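Side-chain contacts in putative metalloprotease II (Bacteroides fragilis, PDB 4ON1), which probably acts as an extracellular zinc-dependent endopeptidase related to fragilysin, apparently captured in a latent form with its N-terminal domain still attached: residues A[52-57]-A[95-100]; A[71-76]-A[90-95]; A[117-122]-A[138-143]; A[29-34]-A[106-111]; A[66-71]-A[219-224]. All coordinates share one frame; numbering follows the deposited sequence.

Contact 1 of 5, residues A[52-57]-A[95-100]; sequences ELWTTS and IRLQRG
The guanidinium of R99 stacks over one face of the W54 indole. The planes differ by 20° and the centres are 4.5 Å apart. The overlap is offset toward the six-membered end of the indole: R99 NE sits 3.7 Å from W54 CH2. L97 comes to the edge of the same ring, near its plane, where L97 CD2 is 4.4 Å from W54 CZ2. The edge of the guanidinium is turned to the carboxylate of E52. R99 NH1 gives a hydrogen bond of 3.0 Å to E52 OE2, with the oxygen almost in the guanidinium plane. That oxygen is met from above its own carboxylate plane, so the salt bridge is not a flat fork. R99 NH2 adds two weak hydrogen bonds, to E52 OE1 and E52 OE2. The R99 chain is bent at chi2 and chi3 (-79° and -66°), which folds it back over the indole.

E49, on the neighbouring strand 43-49, takes R99 NE in a second salt bridge. L97 and R99 also pack on Y106 of strand 102-109. The two strand segments do not pair here; their axes stay 11.4 Å apart, and side chains span the gap. The cation-pi stack and the two carboxylates together fix the rotation of the guanidinium. They would probably also favour its positive charge in this partly buried place.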
# COMPACT_ATOMS: atom_id res chain seq x y z
N GLU A 52 -26.69 3.51 10.80
CA GLU A 52 -25.83 2.59 11.54
C GLU A 52 -24.78 3.33 12.35
O GLU A 52 -24.00 4.12 11.81
CB GLU A 52 -25.13 1.60 10.59
CG GLU A 52 -26.01 0.48 10.09
CD GLU A 52 -25.29 -0.39 9.08
OE1 GLU A 52 -25.69 -0.39 7.89
OE2 GLU A 52 -24.33 -1.09 9.47
N LEU A 53 -24.76 3.06 13.64
CA LEU A 53 -23.76 3.63 14.53
C LEU A 53 -23.10 2.49 15.28
O LEU A 53 -23.78 1.59 15.76
CB LEU A 53 -24.40 4.63 15.50
CG LEU A 53 -24.87 5.95 14.89
CD1 LEU A 53 -26.24 5.79 14.23
CD2 LEU A 53 -24.92 7.05 15.93
N TRP A 54 -21.77 2.53 15.37
CA TRP A 54 -21.03 1.49 16.05
C TRP A 54 -19.69 2.01 16.54
O TRP A 54 -19.19 3.03 16.06
CB TRP A 54 -20.83 0.27 15.14
CG TRP A 54 -19.83 0.48 14.03
CD1 TRP A 54 -18.54 0.03 13.99
CD2 TRP A 54 -20.04 1.20 12.80
NE1 TRP A 54 -17.94 0.41 12.81
CE2 TRP A 54 -18.83 1.13 12.06
CE3 TRP A 54 -21.13 1.88 12.24
CZ2 TRP A 54 -18.69 1.72 10.80
CZ3 TRP A 54 -20.98 2.47 11.00
CH2 TRP A 54 -19.77 2.39 10.29
N THR A 55 -19.10 1.30 17.50
CA THR A 55 -17.81 1.70 18.04
C THR A 55 -16.69 0.83 17.50
O THR A 55 -16.88 -0.35 17.21
CB THR A 55 -17.77 1.61 19.57
OG1 THR A 55 -18.07 0.27 19.98
CG2 THR A 55 -18.79 2.55 20.18
N THR A 56 -15.51 1.43 17.36
CA THR A 56 -14.32 0.69 17.02
C THR A 56 -13.16 1.29 17.80
O THR A 56 -13.25 2.42 18.28
CB THR A 56 -14.02 0.73 15.51
OG1 THR A 56 -12.90 -0.13 15.22
CG2 THR A 56 -13.68 2.15 15.07
N SER A 57 -12.09 0.54 17.94
CA SER A 57 -10.91 1.08 18.59
C SER A 57 -9.73 1.01 17.62
O SER A 57 -9.64 0.07 16.85
CB SER A 57 -10.60 0.33 19.89
OG SER A 57 -9.97 -0.91 19.61
N ILE A 95 -9.62 6.07 5.91
CA ILE A 95 -10.03 4.99 6.78
C ILE A 95 -10.42 3.83 5.88
O ILE A 95 -11.12 4.03 4.88
CB ILE A 95 -11.24 5.34 7.67
CG1 ILE A 95 -10.92 6.50 8.62
CG2 ILE A 95 -11.66 4.14 8.50
CD1 ILE A 95 -11.97 6.68 9.70
N ARG A 96 -9.95 2.64 6.22
CA ARG A 96 -10.36 1.44 5.51
C ARG A 96 -10.99 0.48 6.50
O ARG A 96 -10.38 0.17 7.53
CB ARG A 96 -9.16 0.80 4.80
CG ARG A 96 -9.52 -0.48 4.07
CD ARG A 96 -8.36 -1.00 3.24
NE ARG A 96 -8.10 -0.14 2.09
CZ ARG A 96 -7.19 -0.40 1.15
NH1 ARG A 96 -6.46 -1.51 1.23
NH2 ARG A 96 -7.03 0.44 0.14
N LEU A 97 -12.20 0.03 6.21
CA LEU A 97 -12.84 -0.94 7.09
C LEU A 97 -13.87 -1.79 6.37
O LEU A 97 -14.17 -1.58 5.19
CB LEU A 97 -13.47 -0.22 8.29
CG LEU A 97 -14.24 1.07 8.04
CD1 LEU A 97 -15.55 0.81 7.33
CD2 LEU A 97 -14.49 1.79 9.35
N GLN A 98 -14.41 -2.77 7.08
CA GLN A 98 -15.40 -3.67 6.51
C GLN A 98 -16.82 -3.17 6.75
O GLN A 98 -17.20 -2.88 7.88
CB GLN A 98 -15.23 -5.07 7.09
CG GLN A 98 -13.84 -5.65 6.87
CD GLN A 98 -13.78 -6.60 5.70
OE1 GLN A 98 -14.64 -6.57 4.82
NE2 GLN A 98 -12.76 -7.45 5.67
N ARG A 99 -17.59 -3.09 5.67
CA ARG A 99 -19.01 -2.78 5.75
C ARG A 99 -19.79 -3.81 4.95
O ARG A 99 -19.61 -3.91 3.73
CB ARG A 99 -19.32 -1.38 5.22
CG ARG A 99 -18.56 -0.24 5.88
CD ARG A 99 -19.18 0.14 7.21
NE ARG A 99 -20.52 0.70 7.04
CZ ARG A 99 -21.59 0.27 7.71
NH1 ARG A 99 -21.46 -0.70 8.60
NH2 ARG A 99 -22.77 0.83 7.49
N GLY A 100 -20.65 -4.57 5.62
CA GLY A 100 -21.48 -5.56 4.96
C GLY A 100 -20.68 -6.59 4.18
O GLY A 100 -21.11 -7.05 3.12

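Contact 2 of 5, residues A[71-76]-A[90-95]; sequences RPVYLF and QSYATI
R71 turns at chi2 (-69°), and this bend lays its CB, CG and CD along the amide of Q90. Q90 is extended beyond CG (chi2 180°), which carries its amide over to the R71 chain. The two side chains meet at an oblique angle, with the guanidinium and amide planes 54° apart. R71 CD is 3.6 Å from Q90 OE1, and Q90 NE2 lies near the same carbon. No direct hydrogen bond joins the two segments. Instead, one water accepts from R71 NE at 2.8 Å and donates to Q90 OE1 at 2.8 Å. A second water links the backbones: it donates to P72 O at 2.8 Å and accepts from Q90 N at 2.9 Å. P72 CD also comes within 4.2 Å of Q90 NE2.

Deeper in, V73 CG1 approaches Y92 OH at 4.4 Å. This is a loose contact. The hydroxyl has its polar partners in E68 and T221. The outer end of the contact is thus polar and water-bridged, while the inner end is buried.

Strands 71-78 and 92-99 are not direct neighbours. Strand 84-88 lies between them and pairs antiparallel with both. V73 packs on I87 of that middle strand. The arrangement is that of a three-stranded antiparallel meander in the N-terminal domain of fragilysin type, with waters and side chains joining the start of strand 71-78 to the turn that leads into strand 92-99.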
# COMPACT_ATOMS: atom_id res chain seq x y z
N ARG A 71 7.62 14.88 4.65
CA ARG A 71 6.77 14.98 5.83
C ARG A 71 6.35 13.59 6.28
O ARG A 71 6.19 12.70 5.46
CB ARG A 71 5.52 15.82 5.54
CG ARG A 71 5.77 17.28 5.19
CD ARG A 71 6.29 18.09 6.36
NE ARG A 71 6.43 19.50 6.00
CZ ARG A 71 7.55 20.07 5.58
NH1 ARG A 71 8.65 19.33 5.43
NH2 ARG A 71 7.58 21.36 5.29
N PRO A 72 6.18 13.41 7.60
CA PRO A 72 5.78 12.09 8.10
C PRO A 72 4.33 11.76 7.76
O PRO A 72 3.47 12.64 7.70
CB PRO A 72 5.97 12.22 9.62
CG PRO A 72 5.84 13.69 9.90
CD PRO A 72 6.34 14.41 8.67
N VAL A 73 4.07 10.47 7.50
CA VAL A 73 2.72 9.96 7.36
C VAL A 73 2.53 8.86 8.40
O VAL A 73 3.44 8.08 8.65
CB VAL A 73 2.45 9.39 5.94
CG1 VAL A 73 1.05 8.78 5.86
CG2 VAL A 73 2.64 10.47 4.88
N TYR A 74 1.37 8.82 9.04
CA TYR A 74 1.15 7.90 10.14
C TYR A 74 0.11 6.84 9.80
O TYR A 74 -0.85 7.09 9.07
CB TYR A 74 0.75 8.68 11.40
CG TYR A 74 1.77 9.72 11.83
CD1 TYR A 74 2.97 9.34 12.42
CD2 TYR A 74 1.54 11.07 11.62
CE1 TYR A 74 3.91 10.28 12.81
CE2 TYR A 74 2.48 12.03 12.00
CZ TYR A 74 3.66 11.62 12.59
OH TYR A 74 4.58 12.57 12.97
N LEU A 75 0.35 5.62 10.29
CA LEU A 75 -0.57 4.52 10.06
C LEU A 75 -1.27 4.16 11.37
O LEU A 75 -0.71 4.33 12.45
CB LEU A 75 0.18 3.30 9.51
CG LEU A 75 0.93 3.46 8.19
CD1 LEU A 75 1.54 2.14 7.73
CD2 LEU A 75 -0.01 3.99 7.12
N PHE A 76 -2.49 3.66 11.25
CA PHE A 76 -3.28 3.27 12.41
C PHE A 76 -3.97 1.97 12.09
O PHE A 76 -4.23 1.68 10.93
CB PHE A 76 -4.31 4.34 12.77
CG PHE A 76 -3.74 5.72 12.93
CD1 PHE A 76 -3.45 6.22 14.19
CD2 PHE A 76 -3.52 6.52 11.82
CE1 PHE A 76 -2.93 7.50 14.35
CE2 PHE A 76 -3.00 7.80 11.96
CZ PHE A 76 -2.70 8.29 13.23
N GLN A 90 -0.44 14.99 6.05
CA GLN A 90 -0.75 16.40 6.17
C GLN A 90 -1.66 16.88 5.03
O GLN A 90 -2.28 17.93 5.14
CB GLN A 90 0.54 17.23 6.22
CG GLN A 90 1.30 17.03 7.52
CD GLN A 90 2.58 17.83 7.59
OE1 GLN A 90 2.81 18.74 6.79
NE2 GLN A 90 3.43 17.50 8.57
N SER A 91 -1.75 16.09 3.96
CA SER A 91 -2.51 16.46 2.77
C SER A 91 -3.81 15.67 2.59
O SER A 91 -4.68 16.04 1.79
CB SER A 91 -1.65 16.27 1.52
OG SER A 91 -0.46 17.01 1.62
N TYR A 92 -3.93 14.55 3.29
CA TYR A 92 -5.09 13.70 3.13
C TYR A 92 -5.18 12.74 4.31
O TYR A 92 -4.22 12.59 5.06
CB TYR A 92 -5.01 12.91 1.81
CG TYR A 92 -3.83 11.99 1.78
CD1 TYR A 92 -3.91 10.71 2.32
CD2 TYR A 92 -2.61 12.40 1.26
CE1 TYR A 92 -2.83 9.87 2.33
CE2 TYR A 92 -1.51 11.57 1.26
CZ TYR A 92 -1.63 10.30 1.80
OH TYR A 92 -0.56 9.45 1.81
N ALA A 93 -6.31 12.07 4.44
CA ALA A 93 -6.45 11.02 5.44
C ALA A 93 -7.40 9.98 4.90
O ALA A 93 -8.22 10.27 4.03
CB ALA A 93 -6.96 11.58 6.78
N THR A 94 -7.26 8.75 5.39
CA THR A 94 -8.12 7.67 4.92
C THR A 94 -8.51 6.77 6.08
O THR A 94 -7.80 6.70 7.08
CB THR A 94 -7.44 6.77 3.85
OG1 THR A 94 -6.39 6.01 4.46
CG2 THR A 94 -6.89 7.61 2.70
N ILE A 95 -9.62 6.07 5.91
CA ILE A 95 -10.03 4.99 6.78
C ILE A 95 -10.42 3.83 5.88
O ILE A 95 -11.12 4.03 4.88
CB ILE A 95 -11.24 5.34 7.67
CG1 ILE A 95 -10.92 6.50 8.62
CG2 ILE A 95 -11.66 4.14 8.50
CD1 ILE A 95 -11.97 6.68 9.70
O HOH W 1 4.45 20.96 7.26
O HOH W 2 2.34 14.37 5.77

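Contact 3 of 5, residues A[117-122]-A[138-143]; sequences EIANYY and VVCNTG
Helix 112-126 packs here against strand 138-142, a helix-on-sheet contact within the N-terminal domain of fragilysin type. The strand pairs antiparallel with strand 153-159, and that pair takes the helix on one face. Two residues of the helix, one turn apart, face two alternate residues of the strand. A119 stands over C140, with CA atoms 7.1 Å apart, and Y122 stands over V138, with CA atoms 6.9 Å apart. No hydrogen bond crosses between the two segments; the contact is apolar and buried.

A119 meets the strand with its methyl alone. I153 and I156 of strand 153-159 also touch A119, and I156 touches C140 as well. At the second pair, Y122 meets the strand with the root of its side chain. Its ring leads off toward the sheet and helix 217-230, since CG lies opposite the carbonyl carbon (chi1 -78°). There the hydroxyl is hydrogen-bonded to H218 and to S326. I107 and I158 pack against this tyrosine too. The side chain of Y122 thus serves two neighbours, its CB the edge strand and its phenol the interior.

Both methyls of V138 straddle the same carbon: CG1 and CG2 each lie 4.0 Å from Y122 CB. V138 CG2 also rests 3.8 Å from Y122 O. At the other pair, C140 SG comes to 4.2 Å from A119 CB.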
# COMPACT_ATOMS: atom_id res chain seq x y z
N GLU A 117 -10.13 16.73 -7.94
CA GLU A 117 -9.36 15.96 -8.91
C GLU A 117 -9.40 14.47 -8.59
O GLU A 117 -9.54 13.63 -9.48
CB GLU A 117 -7.92 16.47 -8.98
CG GLU A 117 -7.80 17.87 -9.58
CD GLU A 117 -6.44 18.50 -9.34
OE1 GLU A 117 -6.29 19.70 -9.66
OE2 GLU A 117 -5.52 17.80 -8.85
N ILE A 118 -9.28 14.14 -7.31
CA ILE A 118 -9.33 12.75 -6.89
C ILE A 118 -10.70 12.13 -7.20
O ILE A 118 -10.79 11.02 -7.72
CB ILE A 118 -9.03 12.59 -5.39
CG1 ILE A 118 -7.60 13.04 -5.08
CG2 ILE A 118 -9.20 11.13 -4.98
CD1 ILE A 118 -6.52 12.22 -5.79
N ALA A 119 -11.76 12.87 -6.89
CA ALA A 119 -13.11 12.39 -7.16
C ALA A 119 -13.34 12.15 -8.65
O ALA A 119 -13.98 11.18 -9.04
CB ALA A 119 -14.13 13.36 -6.61
N ASN A 120 -12.81 13.04 -9.49
CA ASN A 120 -12.93 12.90 -10.94
C ASN A 120 -12.23 11.63 -11.42
O ASN A 120 -12.72 10.94 -12.31
CB ASN A 120 -12.34 14.11 -11.67
CG ASN A 120 -13.09 15.40 -11.40
OD1 ASN A 120 -14.28 15.39 -11.08
ND2 ASN A 120 -12.40 16.52 -11.55
N TYR A 121 -11.07 11.34 -10.84
CA TYR A 121 -10.36 10.12 -11.17
C TYR A 121 -11.27 8.91 -10.96
O TYR A 121 -11.43 8.08 -11.85
CB TYR A 121 -9.08 9.98 -10.32
CG TYR A 121 -8.48 8.58 -10.39
CD1 TYR A 121 -7.51 8.26 -11.33
CD2 TYR A 121 -8.90 7.58 -9.52
CE1 TYR A 121 -6.97 6.99 -11.40
CE2 TYR A 121 -8.37 6.30 -9.58
CZ TYR A 121 -7.41 6.02 -10.53
OH TYR A 121 -6.88 4.75 -10.59
N TYR A 122 -11.88 8.82 -9.78
CA TYR A 122 -12.70 7.66 -9.46
C TYR A 122 -14.00 7.62 -10.27
O TYR A 122 -14.51 6.55 -10.58
CB TYR A 122 -13.02 7.63 -7.97
CG TYR A 122 -11.86 7.12 -7.15
CD1 TYR A 122 -11.13 7.97 -6.34
CD2 TYR A 122 -11.48 5.79 -7.22
CE1 TYR A 122 -10.06 7.50 -5.60
CE2 TYR A 122 -10.41 5.31 -6.49
CZ TYR A 122 -9.70 6.17 -5.68
OH TYR A 122 -8.63 5.71 -4.94
N VAL A 138 -18.49 3.77 -6.33
CA VAL A 138 -17.97 5.06 -5.90
C VAL A 138 -19.08 5.98 -5.41
O VAL A 138 -20.04 6.25 -6.14
CB VAL A 138 -17.22 5.77 -7.04
CG1 VAL A 138 -16.80 7.17 -6.60
CG2 VAL A 138 -16.01 4.95 -7.49
N VAL A 139 -18.96 6.45 -4.18
CA VAL A 139 -19.89 7.44 -3.64
C VAL A 139 -19.15 8.72 -3.27
O VAL A 139 -18.13 8.67 -2.59
CB VAL A 139 -20.64 6.92 -2.40
CG1 VAL A 139 -21.49 8.03 -1.78
CG2 VAL A 139 -21.52 5.73 -2.78
N CYS A 140 -19.62 9.86 -3.77
CA CYS A 140 -19.04 11.15 -3.41
C CYS A 140 -19.98 11.91 -2.49
O CYS A 140 -21.10 12.21 -2.87
CB CYS A 140 -18.74 11.99 -4.66
SG CYS A 140 -17.65 11.19 -5.87
N ASN A 141 -19.52 12.20 -1.28
CA ASN A 141 -20.32 12.95 -0.33
C ASN A 141 -20.01 14.44 -0.39
O ASN A 141 -18.86 14.85 -0.22
CB ASN A 141 -20.12 12.42 1.09
CG ASN A 141 -20.74 11.04 1.29
OD1 ASN A 141 -21.97 10.90 1.27
ND2 ASN A 141 -19.90 10.03 1.48
N THR A 142 -21.03 15.25 -0.64
CA THR A 142 -20.86 16.68 -0.83
C THR A 142 -21.62 17.52 0.19
O THR A 142 -22.47 17.01 0.92
CB THR A 142 -21.30 17.10 -2.25
OG1 THR A 142 -22.73 17.02 -2.34
CG2 THR A 142 -20.68 16.18 -3.29
N GLY A 143 -21.31 18.82 0.23
CA GLY A 143 -22.01 19.75 1.08
C GLY A 143 -23.21 20.38 0.40
O GLY A 143 -23.84 19.77 -0.46

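Contact 4 of 5, residues A[29-34]-A[106-111]; sequences EDLAGV and YIVYKD
L31 drops from helix 28-35 onto V108 of strand 102-109. L31 CD2 touches V108 CG2 at 3.8 Å, and L31 CB lies 4.1 Å from the same methyl. The two side chains cross at a slant. L31 holds its CG opposite the backbone N (chi1 180°), which directs the branched end along the sheet. There it also packs on A93 and I95 of strand 92-99, and on L21 of strand 19-22.

Two residues earlier, E29 and K110 meet at the solvent-exposed end of the contact. E29 OE1 is 4.2 Å from K110 CD, so the carboxylate meets the aliphatic part of the lysine. The charges stay apart: K110 NZ is 6.0 Å from E29 OE1, too far for a salt bridge. The ammonium instead makes a weak hydrogen bond to the carbonyl of Q90.

V108 and I107 point to opposite faces of the strand; I107 meets Y122 of helix 112-126. Strand 102-109 thus has helix 28-35 on one face and helix 112-126 on the other, a helix-strand-helix layering within the fragilysin-type N-terminal domain.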
# COMPACT_ATOMS: atom_id res chain seq x y z
N GLU A 29 -10.55 17.80 7.99
CA GLU A 29 -10.34 18.28 9.35
C GLU A 29 -11.04 17.42 10.40
O GLU A 29 -10.53 17.28 11.51
CB GLU A 29 -10.79 19.74 9.49
CG GLU A 29 -9.88 20.71 8.74
CD GLU A 29 -8.43 20.68 9.24
OE1 GLU A 29 -7.50 20.87 8.42
OE2 GLU A 29 -8.22 20.49 10.46
N ASP A 30 -12.18 16.83 10.06
CA ASP A 30 -12.84 15.90 10.98
C ASP A 30 -12.00 14.66 11.25
O ASP A 30 -11.72 14.32 12.41
CB ASP A 30 -14.20 15.47 10.44
CG ASP A 30 -15.19 16.61 10.36
OD1 ASP A 30 -15.21 17.46 11.27
OD2 ASP A 30 -15.95 16.65 9.37
N LEU A 31 -11.62 13.97 10.18
CA LEU A 31 -10.88 12.72 10.32
C LEU A 31 -9.49 12.98 10.89
O LEU A 31 -9.06 12.27 11.81
CB LEU A 31 -10.79 12.00 8.98
CG LEU A 31 -10.02 10.67 9.01
CD1 LEU A 31 -10.48 9.81 10.18
CD2 LEU A 31 -10.20 9.93 7.69
N ALA A 32 -8.80 13.99 10.37
CA ALA A 32 -7.47 14.34 10.87
C ALA A 32 -7.54 14.81 12.32
O ALA A 32 -6.62 14.58 13.11
CB ALA A 32 -6.82 15.41 9.99
N GLY A 33 -8.64 15.48 12.67
CA GLY A 33 -8.86 15.94 14.03
C GLY A 33 -8.88 14.78 15.01
O GLY A 33 -8.40 14.88 16.15
N VAL A 34 -9.44 13.66 14.56
CA VAL A 34 -9.44 12.43 15.36
C VAL A 34 -8.07 11.74 15.35
O VAL A 34 -7.49 11.48 16.42
CB VAL A 34 -10.52 11.44 14.85
CG1 VAL A 34 -10.42 10.10 15.57
CG2 VAL A 34 -11.92 12.04 15.01
N TYR A 106 -12.57 5.15 2.81
CA TYR A 106 -13.06 6.52 2.92
C TYR A 106 -11.87 7.46 2.76
O TYR A 106 -10.89 7.34 3.48
CB TYR A 106 -13.75 6.78 4.27
CG TYR A 106 -14.93 5.88 4.55
CD1 TYR A 106 -16.22 6.30 4.30
CD2 TYR A 106 -14.75 4.61 5.08
CE1 TYR A 106 -17.31 5.49 4.56
CE2 TYR A 106 -15.82 3.78 5.34
CZ TYR A 106 -17.10 4.23 5.08
OH TYR A 106 -18.17 3.40 5.34
N ILE A 107 -11.96 8.38 1.80
CA ILE A 107 -10.81 9.20 1.41
C ILE A 107 -11.15 10.69 1.55
O ILE A 107 -12.16 11.15 1.00
CB ILE A 107 -10.38 8.87 -0.04
CG1 ILE A 107 -10.03 7.38 -0.17
CG2 ILE A 107 -9.22 9.77 -0.49
CD1 ILE A 107 -10.23 6.82 -1.58
N VAL A 108 -10.33 11.42 2.29
CA VAL A 108 -10.49 12.86 2.45
C VAL A 108 -9.17 13.58 2.19
O VAL A 108 -8.15 13.27 2.79
CB VAL A 108 -11.01 13.23 3.87
CG1 VAL A 108 -12.45 12.83 4.03
CG2 VAL A 108 -10.18 12.54 4.96
N TYR A 109 -9.21 14.57 1.29
CA TYR A 109 -8.05 15.42 1.02
C TYR A 109 -8.24 16.80 1.62
O TYR A 109 -9.35 17.33 1.63
CB TYR A 109 -7.82 15.55 -0.49
CG TYR A 109 -7.00 14.42 -1.07
CD1 TYR A 109 -7.51 13.13 -1.17
CD2 TYR A 109 -5.71 14.65 -1.52
CE1 TYR A 109 -6.75 12.10 -1.70
CE2 TYR A 109 -4.95 13.64 -2.06
CZ TYR A 109 -5.48 12.37 -2.14
OH TYR A 109 -4.72 11.36 -2.68
N LYS A 110 -7.17 17.39 2.14
CA LYS A 110 -7.29 18.70 2.78
C LYS A 110 -7.63 19.78 1.77
O LYS A 110 -8.49 20.64 2.01
CB LYS A 110 -6.01 19.07 3.53
CG LYS A 110 -6.11 20.42 4.21
CD LYS A 110 -4.91 20.73 5.08
CE LYS A 110 -3.62 20.66 4.30
NZ LYS A 110 -2.44 21.04 5.14
N ASP A 111 -6.95 19.74 0.63
CA ASP A 111 -7.15 20.75 -0.41
C ASP A 111 -8.38 20.42 -1.25
O ASP A 111 -8.46 19.34 -1.84
CB ASP A 111 -5.90 20.85 -1.28
CG ASP A 111 -6.05 21.87 -2.39
OD1 ASP A 111 -5.70 23.05 -2.17
OD2 ASP A 111 -6.53 21.50 -3.49

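Contact 5 of 5, residues A[66-71]-A[219-224]; sequences IEESNR and DITSQI
Strand 66-68 runs nearly antiparallel to helix 219-224, at 169° between their directions, and their axes come no nearer than 11.0 Å. I66 and I224 meet across this gap. I66 CD1 meets I224 CG2 at 3.8 Å, and I66 CG2 lies 4.2 Å from I224 CD1. The two isoleucines slide past each other in opposite directions, each offering a branch methyl to the other's chain end. I66 CG2 also reaches T221 CG2 at 4.3 Å.

E68 crosses T221 at about a right angle. E68 OE1 is 3.7 Å from the T221 methyl, CG2, which is not a polar contact. The carboxylate finds its polar partners elsewhere: OE1 is hydrogen-bonded to Y92 OH and OE2 to S89. Y92 OH is also hydrogen-bonded to T221 OG1, so it links the two residues.

Just beyond, E68 and R71 exchange backbone hydrogen bonds of 2.8 Å, N to O, both ways. This closes a two-residue beta hairpin with a type I' turn at S69 and N70, between strands 52-68 and 71-78, beside helix 217-230.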
# COMPACT_ATOMS: atom_id res chain seq x y z
N ILE A 66 7.08 6.61 7.52
CA ILE A 66 6.78 6.97 6.14
C ILE A 66 7.13 8.43 5.89
O ILE A 66 6.73 9.32 6.64
CB ILE A 66 5.29 6.75 5.79
CG1 ILE A 66 4.86 5.32 6.13
CG2 ILE A 66 5.03 7.08 4.32
CD1 ILE A 66 3.36 5.10 6.00
N GLU A 67 7.90 8.67 4.83
CA GLU A 67 8.25 10.03 4.44
C GLU A 67 7.63 10.34 3.09
O GLU A 67 7.88 9.64 2.11
CB GLU A 67 9.76 10.21 4.39
CG GLU A 67 10.21 11.53 3.79
CD GLU A 67 11.67 11.51 3.36
OE1 GLU A 67 12.44 10.68 3.90
OE2 GLU A 67 12.04 12.30 2.47
N GLU A 68 6.79 11.37 3.07
CA GLU A 68 6.06 11.79 1.89
C GLU A 68 6.19 13.31 1.75
O GLU A 68 5.79 14.06 2.66
CB GLU A 68 4.59 11.37 2.02
CG GLU A 68 3.64 11.86 0.94
CD GLU A 68 2.19 11.67 1.35
OE1 GLU A 68 1.66 10.54 1.19
OE2 GLU A 68 1.58 12.64 1.86
N SER A 69 6.78 13.77 0.65
CA SER A 69 7.08 15.19 0.47
C SER A 69 7.83 15.76 1.67
O SER A 69 7.50 16.83 2.17
CB SER A 69 5.80 15.99 0.26
OG SER A 69 5.10 15.54 -0.89
N ASN A 70 8.83 15.01 2.13
CA ASN A 70 9.61 15.35 3.31
C ASN A 70 8.76 15.58 4.56
O ASN A 70 9.13 16.37 5.43
CB ASN A 70 10.46 16.59 3.05
CG ASN A 70 11.32 16.45 1.82
OD1 ASN A 70 12.27 15.67 1.80
ND2 ASN A 70 11.00 17.22 0.79
N ARG A 71 7.62 14.88 4.65
CA ARG A 71 6.77 14.98 5.83
C ARG A 71 6.35 13.59 6.28
O ARG A 71 6.19 12.70 5.46
CB ARG A 71 5.52 15.82 5.54
CG ARG A 71 5.77 17.28 5.19
CD ARG A 71 6.29 18.09 6.36
NE ARG A 71 6.43 19.50 6.00
CZ ARG A 71 7.55 20.07 5.58
NH1 ARG A 71 8.65 19.33 5.43
NH2 ARG A 71 7.58 21.36 5.29
N ASP A 219 -3.26 6.30 -2.49
CA ASP A 219 -3.07 4.93 -2.98
C ASP A 219 -1.70 4.38 -2.57
O ASP A 219 -1.59 3.23 -2.16
CB ASP A 219 -3.22 4.86 -4.50
CG ASP A 219 -4.67 4.80 -4.95
OD1 ASP A 219 -5.52 4.30 -4.17
OD2 ASP A 219 -4.96 5.24 -6.08
N ILE A 220 -0.67 5.21 -2.69
CA ILE A 220 0.68 4.79 -2.34
C ILE A 220 0.75 4.36 -0.88
O ILE A 220 1.30 3.31 -0.56
CB ILE A 220 1.70 5.90 -2.62
CG1 ILE A 220 1.71 6.22 -4.12
CG2 ILE A 220 3.09 5.49 -2.17
CD1 ILE A 220 2.55 7.44 -4.49
N THR A 221 0.19 5.18 0.01
CA THR A 221 0.26 4.86 1.43
C THR A 221 -0.74 3.75 1.79
O THR A 221 -0.52 3.02 2.75
CB THR A 221 0.05 6.10 2.30
OG1 THR A 221 -1.13 6.79 1.88
CG2 THR A 221 1.27 7.04 2.16
N SER A 222 -1.81 3.60 1.02
CA SER A 222 -2.68 2.43 1.19
C SER A 222 -1.93 1.14 0.81
O SER A 222 -2.07 0.13 1.49
CB SER A 222 -3.96 2.54 0.35
OG SER A 222 -4.79 3.59 0.82
N GLN A 223 -1.14 1.19 -0.26
CA GLN A 223 -0.30 0.04 -0.63
C GLN A 223 0.72 -0.26 0.47
O GLN A 223 1.00 -1.42 0.77
CB GLN A 223 0.42 0.29 -1.95
CG GLN A 223 -0.47 0.43 -3.18
CD GLN A 223 -0.85 -0.92 -3.77
OE1 GLN A 223 -0.16 -1.91 -3.55
NE2 GLN A 223 -1.92 -0.94 -4.56
N ILE A 224 1.28 0.80 1.04
CA ILE A 224 2.28 0.70 2.10
C ILE A 224 1.70 0.05 3.35
O ILE A 224 2.36 -0.74 4.03
CB ILE A 224 2.84 2.08 2.48
CG1 ILE A 224 3.82 2.58 1.42
CG2 ILE A 224 3.51 2.04 3.83
CD1 ILE A 224 4.19 4.05 1.61

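Contacts 3 and 5 are buried and mainly apolar. Contacts 1, 2 and 4 are partly buried; in contact 1 the charged group is central, in 2 and 4 the polar groups sit at the exposed end. Contact 1 relies on charge and stacking, contact 2 on water bridges, and contact 4 on one aliphatic pair. Contacts 1 and 2 both use strand 92-99, which pairs with strand 102-109 of contact 4. Contacts 1 and 5 share strand 52-68 at its two ends, with centres about 24 Å apart. Contacts 2 and 5 adjoin, sharing R71 and neighbouring strands 71-78 and 52-68. Contacts 3 and 4 place helices 112-126 and 28-35 against strands of the N-terminal domain, whereas contact 5 ties that domain to helix 217-230.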